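Local coordinates for ribosome-inactivating protein (Lychnis chalcedonica, PDB 2G5X), which belongs to the ribosome-inactivating proteins of plants, and is a single chain that sets a mixed beta sheet against a body of helices, at residues L20-E23 against P29-C32; L61-R64 against Y69-G72; A85-F88 against A94-G97; V128-L133 against V168-R173; E200-K205 against G219-E224. All coordinates share one frame; numbering follows the deposited sequence.

Interaction 1 (L20-E23 against P29-C32); sequences LREE and PKVC
Glu22 and Lys30 make the whole of this contact, a single salt bridge between the last turns of helix 10-25 and the loop that follows it. Lys30 NZ donates to Glu22 OE1 at 2.5 Å, a separation short enough that its exact value deserves caution. The ammonium meets OE1 on the syn side, 21° out of the carboxylate plane. The second oxygen, Glu22 OE2, is 3.5 Å from Lys30 NZ, so OE1 alone takes the hydrogen bond, while Lys30 CE lies equally far, 3.5 Å, from Glu22 OE1 and Glu22 OE2.

Torsions explain how backbones this far apart can meet. Lys30 runs out fully extended beyond CG, whereas Glu22 folds at chi2 (-75°), swinging its carboxylate round so that the two side chains cross at about a right angle. A long flexible cation and a medium-length acid suit this gap, since the nearest CA atoms are 9.6 Å apart.

Further out, Arg21 points elsewhere from the same helical turn, bridging to Asp18 and Glu178, and Val31 rests on Val36 and Leu231. Cys32 is joined to Cys214 by a disulfide, which ties this loop to the C-terminal part of the chain. The arrangement is a local surface salt bridge between a helix end and the loop leaving it, at the periphery of the ribosome-inactivating protein fold.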
loop_
_atom_site.group_PDB
_atom_site.type_symbol
_atom_site.label_atom_id
_atom_site.label_comp_id
_atom_site.label_asym_id
_atom_site.label_seq_id
_atom_site.Cartn_x
_atom_site.Cartn_y
_atom_site.Cartn_z
ATOM N N LEU A 20 -1.649 5.836 8.966
ATOM C CA LEU A 20 -2.404 5.043 8.004
ATOM C C LEU A 20 -3.247 3.972 8.704
ATOM O O LEU A 20 -4.419 3.784 8.376
ATOM C CB LEU A 20 -1.446 4.386 7.002
ATOM C CG LEU A 20 -2.081 3.468 5.949
ATOM C CD1 LEU A 20 -3.165 4.219 5.185
ATOM C CD2 LEU A 20 -1.000 2.964 4.999
ATOM N N ARG A 21 -2.649 3.273 9.665
ATOM C CA ARG A 21 -3.359 2.232 10.401
ATOM C C ARG A 21 -4.607 2.787 11.076
ATOM O O ARG A 21 -5.673 2.173 11.029
ATOM C CB ARG A 21 -2.439 1.603 11.453
ATOM C CG ARG A 21 -1.365 0.686 10.876
ATOM C CD ARG A 21 -0.177 0.564 11.820
ATOM N NE ARG A 21 0.847 -0.337 11.300
ATOM C CZ ARG A 21 2.121 -0.322 11.680
ATOM N NH1 ARG A 21 2.539 0.550 12.591
ATOM N NH2 ARG A 21 2.982 -1.173 11.141
ATOM N N GLU A 22 -4.466 3.949 11.704
ATOM C CA GLU A 22 -5.584 4.586 12.394
ATOM C C GLU A 22 -6.719 4.926 11.432
ATOM O O GLU A 22 -7.893 4.796 11.782
ATOM C CB GLU A 22 -5.117 5.864 13.100
ATOM C CG GLU A 22 -4.158 5.634 14.257
ATOM C CD GLU A 22 -4.847 5.106 15.507
ATOM O OE1 GLU A 22 -4.137 4.747 16.467
ATOM O OE2 GLU A 22 -6.096 5.057 15.536
ATOM N N GLU A 23 -6.378 5.360 10.221
ATOM C CA GLU A 23 -7.408 5.705 9.245
ATOM C C GLU A 23 -8.241 4.486 8.848
ATOM O O GLU A 23 -9.460 4.584 8.693
ATOM C CB GLU A 23 -6.780 6.352 8.007
ATOM C CG GLU A 23 -6.267 7.760 8.256
ATOM C CD GLU A 23 -7.324 8.656 8.882
ATOM O OE1 GLU A 23 -7.207 8.979 10.085
ATOM O OE2 GLU A 23 -8.280 9.026 8.172
ATOM N N PRO A 29 -13.995 0.720 18.201
ATOM C CA PRO A 29 -12.939 0.354 19.148
ATOM C C PRO A 29 -11.850 -0.556 18.592
ATOM O O PRO A 29 -12.060 -1.286 17.625
ATOM C CB PRO A 29 -13.712 -0.316 20.281
ATOM C CG PRO A 29 -15.015 0.416 20.264
ATOM C CD PRO A 29 -15.324 0.466 18.788
ATOM N N LYS A 30 -10.685 -0.501 19.227
ATOM C CA LYS A 30 -9.558 -1.328 18.836
ATOM C C LYS A 30 -9.631 -2.654 19.587
ATOM O O LYS A 30 -10.376 -2.787 20.563
ATOM C CB LYS A 30 -8.238 -0.623 19.170
ATOM C CG LYS A 30 -8.021 0.684 18.424
ATOM C CD LYS A 30 -6.639 1.250 18.703
ATOM C CE LYS A 30 -6.381 2.503 17.882
ATOM N NZ LYS A 30 -5.023 3.060 18.149
ATOM N N VAL A 31 -8.860 -3.628 19.123
ATOM C CA VAL A 31 -8.804 -4.950 19.742
ATOM C C VAL A 31 -7.343 -5.202 20.111
ATOM O O VAL A 31 -6.463 -5.145 19.251
ATOM C CB VAL A 31 -9.306 -6.041 18.764
ATOM C CG1 VAL A 31 -9.151 -7.422 19.385
ATOM C CG2 VAL A 31 -10.766 -5.782 18.418
ATOM N N CYS A 32 -7.087 -5.468 21.390
ATOM C CA CYS A 32 -5.723 -5.685 21.869
ATOM C C CYS A 32 -4.897 -4.444 21.518
ATOM O O CYS A 32 -3.688 -4.526 21.284
ATOM C CB CYS A 32 -5.098 -6.924 21.214
ATOM S SG CYS A 32 -5.995 -8.490 21.482
#

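Interaction 2 (L61-R64 against Y69-G72); sequences LAFR and YLVG
Leu70 lies across from Phe63 in a non-hydrogen-bonded antiparallel pair, and its side chain can be followed outward over the ring. Leu70 CB is 3.9 Å from Phe63 CE2. CG then stands anti to the backbone N (chi1 -178°), which carries CD1 over the ring face as a CH-pi contact, with Leu70 CD1 4.1 Å from the Phe63 centroid. Leu70 CD1 also lies 3.5 Å from Ala62 O, and the same methyl rests against Leu61 CB at 3.9 Å, so a branched aliphatic chain fills the angle between aromatic and leucine. Helix 154-173 packs on Phe63 and Leu61. On the face that carries Arg64 and Tyr69, the polar ends are held from outside: the guanidinium by Asn42 O and Glu91, the hydroxyl by Ser117. Arg64 bends at chi3 (-71°) and lays a guanidinium face on Val71, with Val71 CG1 3.7 Å from Arg64 NH1, while Tyr69 runs alongside.

Among the backbone bonds, Arg64 N to Tyr69 O is 2.7 Å. Ala62 O takes the N-H of Val71 at 3.0 Å, yet Ala62 N gives to Gly72 O at 3.1 Å. Two residues thus stand opposite one, a beta bulge, with Val71 at near-helical angles. Glycine suits the next position, where any CB would press against the carbonyl O of Val71. With the segments' directions 131° apart, this is a strongly twisted, bulged beta hairpin in the middle of the mixed sheet.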
loop_
_atom_site.group_PDB
_atom_site.type_symbol
_atom_site.label_atom_id
_atom_site.label_comp_id
_atom_site.label_asym_id
_atom_site.label_seq_id
_atom_site.Cartn_x
_atom_site.Cartn_y
_atom_site.Cartn_z
ATOM N N LEU A 61 -1.967 7.577 -3.502
ATOM C CA LEU A 61 -2.465 6.208 -3.606
ATOM C C LEU A 61 -3.849 6.092 -2.978
ATOM O O LEU A 61 -4.146 6.772 -1.998
ATOM C CB LEU A 61 -1.528 5.244 -2.871
ATOM C CG LEU A 61 -0.044 5.223 -3.238
ATOM C CD1 LEU A 61 0.699 4.273 -2.300
ATOM C CD2 LEU A 61 0.118 4.782 -4.678
ATOM N N ALA A 62 -4.684 5.213 -3.528
ATOM C CA ALA A 62 -6.029 5.002 -2.994
ATOM C C ALA A 62 -6.212 3.542 -2.587
ATOM O O ALA A 62 -6.084 2.642 -3.415
ATOM C CB ALA A 62 -7.080 5.391 -4.029
ATOM N N PHE A 63 -6.504 3.311 -1.307
ATOM C CA PHE A 63 -6.709 1.955 -0.793
ATOM C C PHE A 63 -8.146 1.723 -0.344
ATOM O O PHE A 63 -8.724 2.564 0.349
ATOM C CB PHE A 63 -5.816 1.676 0.425
ATOM C CG PHE A 63 -4.344 1.680 0.134
ATOM C CD1 PHE A 63 -3.603 2.853 0.244
ATOM C CD2 PHE A 63 -3.690 0.503 -0.219
ATOM C CE1 PHE A 63 -2.227 2.854 0.008
ATOM C CE2 PHE A 63 -2.319 0.491 -0.458
ATOM C CZ PHE A 63 -1.584 1.669 -0.343
ATOM N N ARG A 64 -8.716 0.581 -0.729
ATOM C CA ARG A 64 -10.069 0.231 -0.297
ATOM C C ARG A 64 -9.942 0.065 1.220
ATOM O O ARG A 64 -9.075 -0.664 1.699
ATOM C CB ARG A 64 -10.524 -1.076 -0.962
ATOM C CG ARG A 64 -11.851 -1.632 -0.438
ATOM C CD ARG A 64 -12.456 -2.666 -1.399
ATOM N NE ARG A 64 -12.957 -2.031 -2.618
ATOM C CZ ARG A 64 -12.437 -2.200 -3.831
ATOM N NH1 ARG A 64 -11.394 -3.000 -4.013
ATOM N NH2 ARG A 64 -12.953 -1.549 -4.865
ATOM N N TYR A 69 -6.677 -2.675 0.200
ATOM C CA TYR A 69 -6.330 -3.087 -1.161
ATOM C C TYR A 69 -6.139 -1.874 -2.089
ATOM O O TYR A 69 -7.009 -1.013 -2.173
ATOM C CB TYR A 69 -7.450 -3.994 -1.673
ATOM C CG TYR A 69 -7.146 -4.761 -2.929
ATOM C CD1 TYR A 69 -7.532 -4.274 -4.177
ATOM C CD2 TYR A 69 -6.493 -5.990 -2.873
ATOM C CE1 TYR A 69 -7.278 -4.993 -5.337
ATOM C CE2 TYR A 69 -6.233 -6.719 -4.028
ATOM C CZ TYR A 69 -6.628 -6.217 -5.254
ATOM O OH TYR A 69 -6.383 -6.939 -6.398
ATOM N N LEU A 70 -5.003 -1.812 -2.786
ATOM C CA LEU A 70 -4.709 -0.692 -3.694
ATOM C C LEU A 70 -5.531 -0.750 -4.987
ATOM O O LEU A 70 -5.467 -1.732 -5.728
ATOM C CB LEU A 70 -3.213 -0.674 -4.045
ATOM C CG LEU A 70 -2.739 0.476 -4.946
ATOM C CD1 LEU A 70 -2.826 1.796 -4.191
ATOM C CD2 LEU A 70 -1.307 0.221 -5.403
ATOM N N VAL A 71 -6.289 0.311 -5.265
ATOM C CA VAL A 71 -7.127 0.350 -6.463
ATOM C C VAL A 71 -6.660 1.307 -7.561
ATOM O O VAL A 71 -7.183 1.269 -8.676
ATOM C CB VAL A 71 -8.599 0.700 -6.111
ATOM C CG1 VAL A 71 -9.155 -0.318 -5.110
ATOM C CG2 VAL A 71 -8.684 2.114 -5.545
ATOM N N GLY A 72 -5.680 2.153 -7.257
ATOM C CA GLY A 72 -5.184 3.093 -8.251
ATOM C C GLY A 72 -4.413 4.245 -7.632
ATOM O O GLY A 72 -4.123 4.225 -6.434
#

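Interaction 3 (A85-F88 against A94-G97); sequences ANFF and ALSG
A CH-pi contact dominates between Phe87, at the end of strand 83-87, and Leu95 on the short helix 92-95. Leu95 CB sits over one face of the ring, 4.0 Å from the Phe87 centroid and 17° off its normal, displaced toward the rim. The side chains cross at about a right angle.

Apolar packing widens the patch. Leu95 CD1 reaches Phe87 CE2 at 3.9 Å, so the leucine puts both its CB and a terminal methyl on the ring. Ser96 contributes through its backbone, Ser96 CA lying 4.0 Å from Phe87 CE1 at an oblique approach, while its hydroxyl makes a weak bond back to Tyr92 O.

Polar bonding across the two segments is absent. Beyond them, Tyr99, Ile102 and Leu109 also touch Phe87, extending the same hydrophobic cluster. A flat ring suits this place because it offers the helix a broad apolar surface; with dispersion and exclusion of water as its forces, the contact has little directionality and depends mainly on close fit.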
loop_
_atom_site.group_PDB
_atom_site.type_symbol
_atom_site.label_atom_id
_atom_site.label_comp_id
_atom_site.label_asym_id
_atom_site.label_seq_id
_atom_site.Cartn_x
_atom_site.Cartn_y
_atom_site.Cartn_z
ATOM N N ALA A 85 -6.919 11.077 -12.228
ATOM C CA ALA A 85 -7.196 9.849 -11.481
ATOM C C ALA A 85 -6.999 8.621 -12.364
ATOM O O ALA A 85 -7.629 8.501 -13.413
ATOM C CB ALA A 85 -8.628 9.875 -10.945
ATOM N N ASN A 86 -6.137 7.705 -11.924
ATOM C CA ASN A 86 -5.832 6.485 -12.676
ATOM C C ASN A 86 -6.247 5.226 -11.906
ATOM O O ASN A 86 -5.740 4.970 -10.815
ATOM C CB ASN A 86 -4.326 6.405 -12.954
ATOM C CG ASN A 86 -3.757 7.700 -13.503
ATOM O OD1 ASN A 86 -3.935 8.025 -14.677
ATOM N ND2 ASN A 86 -3.070 8.453 -12.646
ATOM N N PHE A 87 -7.154 4.436 -12.474
ATOM C CA PHE A 87 -7.599 3.204 -11.819
ATOM C C PHE A 87 -7.082 1.955 -12.524
ATOM O O PHE A 87 -6.932 1.944 -13.747
ATOM C CB PHE A 87 -9.127 3.131 -11.781
ATOM C CG PHE A 87 -9.758 4.147 -10.884
ATOM C CD1 PHE A 87 -10.415 5.253 -11.414
ATOM C CD2 PHE A 87 -9.678 4.006 -9.503
ATOM C CE1 PHE A 87 -10.988 6.212 -10.574
ATOM C CE2 PHE A 87 -10.245 4.956 -8.655
ATOM C CZ PHE A 87 -10.901 6.062 -9.193
ATOM N N PHE A 88 -6.808 0.904 -11.753
ATOM C CA PHE A 88 -6.349 -0.349 -12.340
ATOM C C PHE A 88 -7.457 -0.830 -13.278
ATOM O O PHE A 88 -8.631 -0.516 -13.074
ATOM C CB PHE A 88 -6.063 -1.389 -11.246
ATOM C CG PHE A 88 -4.767 -1.158 -10.513
ATOM C CD1 PHE A 88 -4.743 -1.033 -9.126
ATOM C CD2 PHE A 88 -3.566 -1.064 -11.214
ATOM C CE1 PHE A 88 -3.542 -0.817 -8.447
ATOM C CE2 PHE A 88 -2.360 -0.847 -10.546
ATOM C CZ PHE A 88 -2.348 -0.723 -9.160
ATOM N N ALA A 94 -15.934 -0.122 -12.014
ATOM C CA ALA A 94 -16.662 0.130 -10.777
ATOM C C ALA A 94 -16.409 1.487 -10.130
ATOM O O ALA A 94 -17.309 2.050 -9.502
ATOM C CB ALA A 94 -16.364 -0.979 -9.771
ATOM N N LEU A 95 -15.205 2.025 -10.298
ATOM C CA LEU A 95 -14.854 3.285 -9.654
ATOM C C LEU A 95 -14.718 4.545 -10.518
ATOM O O LEU A 95 -14.795 5.653 -9.989
ATOM C CB LEU A 95 -13.552 3.091 -8.862
ATOM C CG LEU A 95 -13.446 1.837 -7.979
ATOM C CD1 LEU A 95 -12.085 1.809 -7.300
ATOM C CD2 LEU A 95 -14.555 1.830 -6.934
ATOM N N SER A 96 -14.523 4.390 -11.825
ATOM C CA SER A 96 -14.340 5.551 -12.698
ATOM C C SER A 96 -15.421 6.616 -12.555
ATOM O O SER A 96 -15.121 7.811 -12.518
ATOM C CB SER A 96 -14.247 5.116 -14.166
ATOM O OG SER A 96 -15.445 4.504 -14.600
ATOM N N GLY A 97 -16.673 6.183 -12.470
ATOM C CA GLY A 97 -17.771 7.125 -12.342
ATOM C C GLY A 97 -17.720 7.975 -11.084
ATOM O O GLY A 97 -18.182 9.116 -11.082
#

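Interaction 4 (V128-L133 against V168-R173); sequences VSREKL and VAEAAR
The Arg130 guanidinium and the Glu170 carboxylate are nearly parallel, their planes only 6° apart, and a single pair of atoms comes close. Arg130 NH2 stands 3.9 Å from Glu170 OE2, obliquely to its own plane: a long salt bridge with no hydrogen bond. The ring of Tyr119 makes a cation-pi contact with Arg130, and its hydroxyl bonds to Glu170 OE2.

The other carboxylate oxygen belongs to a second arginine. Arg173 NH1 donates to Glu170 OE1 at 2.9 Å, the oxygen close to the guanidinium plane but the donor 74° out of the carboxylate plane. Bends in Glu170 at chi2 (-72°) and in Arg130 at chi3 let these two side chains, crossing at about a right angle, bring their end groups together. Arginine suits the loop position because its several N-H groups also serve Glu200 and Asn201, and Arg130 NH2, near both Glu170 OE2 and Glu200 OE2, probably offsets the closeness of these carboxylates.

The Arg130-Glu170 pair is buried, with Arg173 partly exposed, where the loop between helices 119-126 and 137-145 faces helix 154-173; helix 193-201 supplies the stronger partners of Arg130. Val168 and Ala171 pack on helix 10-25, and strand 58-64 lies against helix 154-173 through Phe63.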
loop_
_atom_site.group_PDB
_atom_site.type_symbol
_atom_site.label_atom_id
_atom_site.label_comp_id
_atom_site.label_asym_id
_atom_site.label_seq_id
_atom_site.Cartn_x
_atom_site.Cartn_y
_atom_site.Cartn_z
ATOM N N VAL A 128 8.551 -9.622 -12.411
ATOM C CA VAL A 128 9.291 -10.013 -11.211
ATOM C C VAL A 128 8.319 -10.426 -10.102
ATOM O O VAL A 128 7.209 -9.897 -10.006
ATOM C CB VAL A 128 10.203 -8.858 -10.707
ATOM C CG1 VAL A 128 9.362 -7.705 -10.197
ATOM C CG2 VAL A 128 11.143 -9.363 -9.624
ATOM N N SER A 129 8.740 -11.370 -9.268
ATOM C CA SER A 129 7.903 -11.873 -8.181
ATOM C C SER A 129 7.934 -11.026 -6.912
ATOM O O SER A 129 8.850 -10.226 -6.703
ATOM C CB SER A 129 8.330 -13.294 -7.820
ATOM O OG SER A 129 9.651 -13.294 -7.301
ATOM N N ARG A 130 6.923 -11.220 -6.066
ATOM C CA ARG A 130 6.826 -10.512 -4.790
ATOM C C ARG A 130 8.065 -10.843 -3.972
ATOM O O ARG A 130 8.612 -9.991 -3.275
ATOM C CB ARG A 130 5.599 -10.980 -3.995
ATOM C CG ARG A 130 4.252 -10.573 -4.555
ATOM C CD ARG A 130 3.123 -11.391 -3.920
ATOM N NE ARG A 130 2.926 -11.117 -2.495
ATOM C CZ ARG A 130 2.130 -11.832 -1.703
ATOM N NH1 ARG A 130 1.460 -12.867 -2.194
ATOM N NH2 ARG A 130 1.998 -11.515 -0.420
ATOM N N GLU A 131 8.494 -12.098 -4.064
ATOM C CA GLU A 131 9.650 -12.574 -3.317
ATOM C C GLU A 131 10.984 -11.915 -3.647
ATOM O O GLU A 131 11.776 -11.654 -2.740
ATOM C CB GLU A 131 9.790 -14.092 -3.466
ATOM C CG GLU A 131 8.736 -14.892 -2.715
ATOM C CD GLU A 131 7.513 -15.204 -3.558
ATOM O OE1 GLU A 131 7.239 -14.456 -4.521
ATOM O OE2 GLU A 131 6.822 -16.198 -3.247
ATOM N N LYS A 132 11.247 -11.636 -4.921
ATOM C CA LYS A 132 12.530 -11.034 -5.259
ATOM C C LYS A 132 12.526 -9.583 -5.720
ATOM O O LYS A 132 13.565 -9.053 -6.104
ATOM C CB LYS A 132 13.280 -11.909 -6.272
ATOM C CG LYS A 132 12.680 -12.024 -7.654
ATOM C CD LYS A 132 13.425 -13.118 -8.418
ATOM C CE LYS A 132 13.120 -13.108 -9.902
ATOM N NZ LYS A 132 13.596 -11.862 -10.556
ATOM N N LEU A 133 11.367 -8.936 -5.671
ATOM C CA LEU A 133 11.275 -7.530 -6.053
ATOM C C LEU A 133 12.135 -6.699 -5.095
ATOM O O LEU A 133 12.031 -6.846 -3.875
ATOM C CB LEU A 133 9.820 -7.060 -5.975
ATOM C CG LEU A 133 9.553 -5.557 -6.108
ATOM C CD1 LEU A 133 9.992 -5.059 -7.475
ATOM C CD2 LEU A 133 8.072 -5.296 -5.894
ATOM N N VAL A 168 3.962 0.013 2.034
ATOM C CA VAL A 168 2.868 0.750 2.660
ATOM C C VAL A 168 1.793 -0.164 3.254
ATOM O O VAL A 168 1.578 -0.161 4.467
ATOM C CB VAL A 168 2.209 1.732 1.648
ATOM C CG1 VAL A 168 1.121 2.552 2.335
ATOM C CG2 VAL A 168 3.266 2.662 1.059
ATOM N N ALA A 169 1.138 -0.962 2.414
ATOM C CA ALA A 169 0.070 -1.843 2.885
ATOM C C ALA A 169 0.511 -3.022 3.754
ATOM O O ALA A 169 0.001 -3.205 4.860
ATOM C CB ALA A 169 -0.746 -2.350 1.695
ATOM N N GLU A 170 1.448 -3.829 3.266
ATOM C CA GLU A 170 1.899 -4.983 4.040
ATOM C C GLU A 170 2.594 -4.558 5.331
ATOM O O GLU A 170 2.433 -5.202 6.373
ATOM C CB GLU A 170 2.826 -5.860 3.192
ATOM C CG GLU A 170 2.180 -6.359 1.898
ATOM C CD GLU A 170 1.108 -7.424 2.111
ATOM O OE1 GLU A 170 0.552 -7.528 3.226
ATOM O OE2 GLU A 170 0.808 -8.154 1.143
ATOM N N ALA A 171 3.360 -3.473 5.265
ATOM C CA ALA A 171 4.054 -2.965 6.448
ATOM C C ALA A 171 3.028 -2.459 7.465
ATOM O O ALA A 171 3.228 -2.574 8.674
ATOM C CB ALA A 171 5.012 -1.837 6.058
ATOM N N ALA A 172 1.932 -1.888 6.978
ATOM C CA ALA A 172 0.890 -1.400 7.880
ATOM C C ALA A 172 0.249 -2.582 8.611
ATOM O O ALA A 172 -0.020 -2.522 9.814
ATOM C CB ALA A 172 -0.170 -0.633 7.092
ATOM N N ARG A 173 0.010 -3.660 7.875
ATOM C CA ARG A 173 -0.603 -4.861 8.438
ATOM C C ARG A 173 0.280 -5.595 9.443
ATOM O O ARG A 173 -0.192 -6.013 10.505
ATOM C CB ARG A 173 -0.959 -5.839 7.317
ATOM C CG ARG A 173 -2.057 -5.375 6.375
ATOM C CD ARG A 173 -2.052 -6.231 5.118
ATOM N NE ARG A 173 -3.169 -5.942 4.224
ATOM C CZ ARG A 173 -3.084 -5.971 2.898
ATOM N NH1 ARG A 173 -1.927 -6.265 2.315
ATOM N NH2 ARG A 173 -4.153 -5.729 2.152
#

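Interaction 5 (E200-K205 against G219-E224); sequences ENNWSK and GQFTEE
Asn202 and Phe221 each hold CG anti to the carbonyl carbon (chi1 -78° and -61°), which turns amide and ring toward one another across the two segments. Asn202 CG comes to 3.9 Å from Phe221 CE1, and Asn202 CB to 4.1 Å from the same carbon. The amide thus lies at the ring's edge, its plane well inclined to that of the ring. Gln220, extended beyond CG, brings its own amide near that of Asn202, the planes 73° apart. The carbons of Asn202 and Phe221 meet in van der Waals contact.

Phenylalanine suits its position because the ring also packs on Leu198 and Leu199 of helix 193-201. Its backbone carbonyl takes a bond from Gly219 N at 2.9 Å, which curls the loop. Asn202 stands at the N-cap position of helix 203-210, where asparagine is common, although its side chain makes no capping bond here. The arrangement is the junction of helices 193-201 and 203-210, packed against the loop that follows helix 203-210.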
loop_
_atom_site.group_PDB
_atom_site.type_symbol
_atom_site.label_atom_id
_atom_site.label_comp_id
_atom_site.label_asym_id
_atom_site.label_seq_id
_atom_site.Cartn_x
_atom_site.Cartn_y
_atom_site.Cartn_z
ATOM N N GLU A 200 2.494 -12.811 4.881
ATOM C CA GLU A 200 1.552 -11.838 4.336
ATOM C C GLU A 200 0.253 -12.512 3.901
ATOM O O GLU A 200 -0.834 -11.986 4.131
ATOM C CB GLU A 200 2.173 -11.109 3.138
ATOM C CG GLU A 200 3.271 -10.120 3.512
ATOM C CD GLU A 200 3.999 -9.550 2.303
ATOM O OE1 GLU A 200 4.813 -8.620 2.485
ATOM O OE2 GLU A 200 3.765 -10.029 1.176
ATOM N N ASN A 201 0.366 -13.673 3.267
ATOM C CA ASN A 201 -0.820 -14.390 2.811
ATOM C C ASN A 201 -1.742 -14.799 3.957
ATOM O O ASN A 201 -2.948 -14.958 3.757
ATOM C CB ASN A 201 -0.424 -15.643 2.024
ATOM C CG ASN A 201 0.244 -15.317 0.703
ATOM O OD1 ASN A 201 0.171 -14.190 0.217
ATOM N ND2 ASN A 201 0.884 -16.314 0.105
ATOM N N ASN A 202 -1.175 -14.957 5.153
ATOM C CA ASN A 202 -1.942 -15.372 6.327
ATOM C C ASN A 202 -2.480 -14.237 7.204
ATOM O O ASN A 202 -2.786 -14.453 8.378
ATOM C CB ASN A 202 -1.096 -16.311 7.199
ATOM C CG ASN A 202 -1.036 -17.728 6.652
ATOM O OD1 ASN A 202 -0.195 -18.057 5.810
ATOM N ND2 ASN A 202 -1.939 -18.575 7.129
ATOM N N TRP A 203 -2.611 -13.038 6.645
ATOM C CA TRP A 203 -3.115 -11.906 7.421
ATOM C C TRP A 203 -4.482 -12.196 8.045
ATOM O O TRP A 203 -4.702 -11.926 9.225
ATOM C CB TRP A 203 -3.195 -10.650 6.539
ATOM C CG TRP A 203 -3.702 -9.424 7.257
ATOM C CD1 TRP A 203 -3.366 -9.011 8.517
ATOM C CD2 TRP A 203 -4.602 -8.436 6.739
ATOM N NE1 TRP A 203 -4.000 -7.828 8.814
ATOM C CE2 TRP A 203 -4.763 -7.452 7.740
ATOM C CE3 TRP A 203 -5.285 -8.285 5.523
ATOM C CZ2 TRP A 203 -5.583 -6.332 7.563
ATOM C CZ3 TRP A 203 -6.100 -7.169 5.347
ATOM C CH2 TRP A 203 -6.240 -6.208 6.364
ATOM N N SER A 204 -5.396 -12.757 7.258
ATOM C CA SER A 204 -6.736 -13.063 7.754
ATOM C C SER A 204 -6.750 -14.120 8.860
ATOM O O SER A 204 -7.439 -13.960 9.873
ATOM C CB SER A 204 -7.633 -13.523 6.599
ATOM O OG SER A 204 -8.933 -13.848 7.067
ATOM N N LYS A 205 -5.993 -15.196 8.676
ATOM C CA LYS A 205 -5.959 -16.261 9.674
ATOM C C LYS A 205 -5.383 -15.810 11.011
ATOM O O LYS A 205 -5.842 -16.243 12.068
ATOM C CB LYS A 205 -5.189 -17.469 9.136
ATOM C CG LYS A 205 -5.942 -18.204 8.030
ATOM C CD LYS A 205 -5.181 -19.414 7.527
ATOM C CE LYS A 205 -5.968 -20.133 6.438
ATOM N NZ LYS A 205 -7.282 -20.623 6.943
ATOM N N GLY A 219 3.106 -20.717 16.553
ATOM C CA GLY A 219 2.452 -21.750 15.770
ATOM C C GLY A 219 3.210 -21.875 14.465
ATOM O O GLY A 219 4.426 -22.070 14.465
ATOM N N GLN A 220 2.500 -21.763 13.348
ATOM C CA GLN A 220 3.142 -21.832 12.043
ATOM C C GLN A 220 4.144 -20.680 11.974
ATOM O O GLN A 220 5.202 -20.792 11.360
ATOM C CB GLN A 220 2.091 -21.704 10.938
ATOM C CG GLN A 220 2.658 -21.473 9.549
ATOM C CD GLN A 220 1.583 -21.510 8.477
ATOM O OE1 GLN A 220 1.858 -21.820 7.316
ATOM N NE2 GLN A 220 0.350 -21.205 8.864
ATOM N N PHE A 221 3.794 -19.570 12.617
ATOM C CA PHE A 221 4.664 -18.404 12.663
ATOM C C PHE A 221 4.954 -18.067 14.121
ATOM O O PHE A 221 4.234 -18.500 15.022
ATOM C CB PHE A 221 4.006 -17.208 11.966
ATOM C CG PHE A 221 3.710 -17.447 10.511
ATOM C CD1 PHE A 221 2.471 -17.937 10.109
ATOM C CD2 PHE A 221 4.682 -17.216 9.544
ATOM C CE1 PHE A 221 2.207 -18.196 8.764
ATOM C CE2 PHE A 221 4.427 -17.473 8.196
ATOM C CZ PHE A 221 3.187 -17.964 7.808
ATOM N N THR A 222 6.015 -17.305 14.351
ATOM C CA THR A 222 6.391 -16.926 15.708
ATOM C C THR A 222 5.472 -15.831 16.230
ATOM O O THR A 222 4.733 -15.207 15.469
ATOM C CB THR A 222 7.836 -16.396 15.763
ATOM O OG1 THR A 222 7.908 -15.136 15.087
ATOM C CG2 THR A 222 8.790 -17.373 15.103
ATOM N N GLU A 223 5.523 -15.597 17.537
ATOM C CA GLU A 223 4.695 -14.564 18.140
ATOM C C GLU A 223 5.049 -13.191 17.562
ATOM O O GLU A 223 4.173 -12.347 17.369
ATOM C CB GLU A 223 4.874 -14.569 19.658
ATOM C CG GLU A 223 4.003 -13.564 20.387
ATOM C CD GLU A 223 3.998 -13.777 21.888
ATOM O OE1 GLU A 223 3.421 -12.930 22.604
ATOM O OE2 GLU A 223 4.565 -14.791 22.351
ATOM N N GLU A 224 6.329 -12.977 17.271
ATOM C CA GLU A 224 6.776 -11.702 16.710
ATOM C C GLU A 224 6.313 -11.521 15.265
ATOM O O GLU A 224 5.915 -10.428 14.863
ATOM C CB GLU A 224 8.303 -11.591 16.784
ATOM C CG GLU A 224 8.846 -11.525 18.205
ATOM C CD GLU A 224 8.870 -12.878 18.893
ATOM O OE1 GLU A 224 8.813 -12.911 20.139
ATOM O OE2 GLU A 224 8.961 -13.907 18.191
#

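How the interactions relate
Interaction 2 lies deepest, its centre about 7 Å from that of the chain, and combines backbone pairing with apolar side chains. Interaction 3 extends the same sheet outward: Val71 and Phe88 are bonded through their backbones, and its chemistry is purely apolar. Interaction 4 is also buried but ionic, and polar bonds between their segments join it to interaction 5, although interaction 5 itself is only loose contact nearer the surface. Interaction 1, a lone salt bridge on the outside, connects inward through Arg21, which bonds to the carbonyls of Ala171 and Ala172. Helix 154-173, which carries one segment of interaction 4, is touched by residues of interactions 1, 2 and 5.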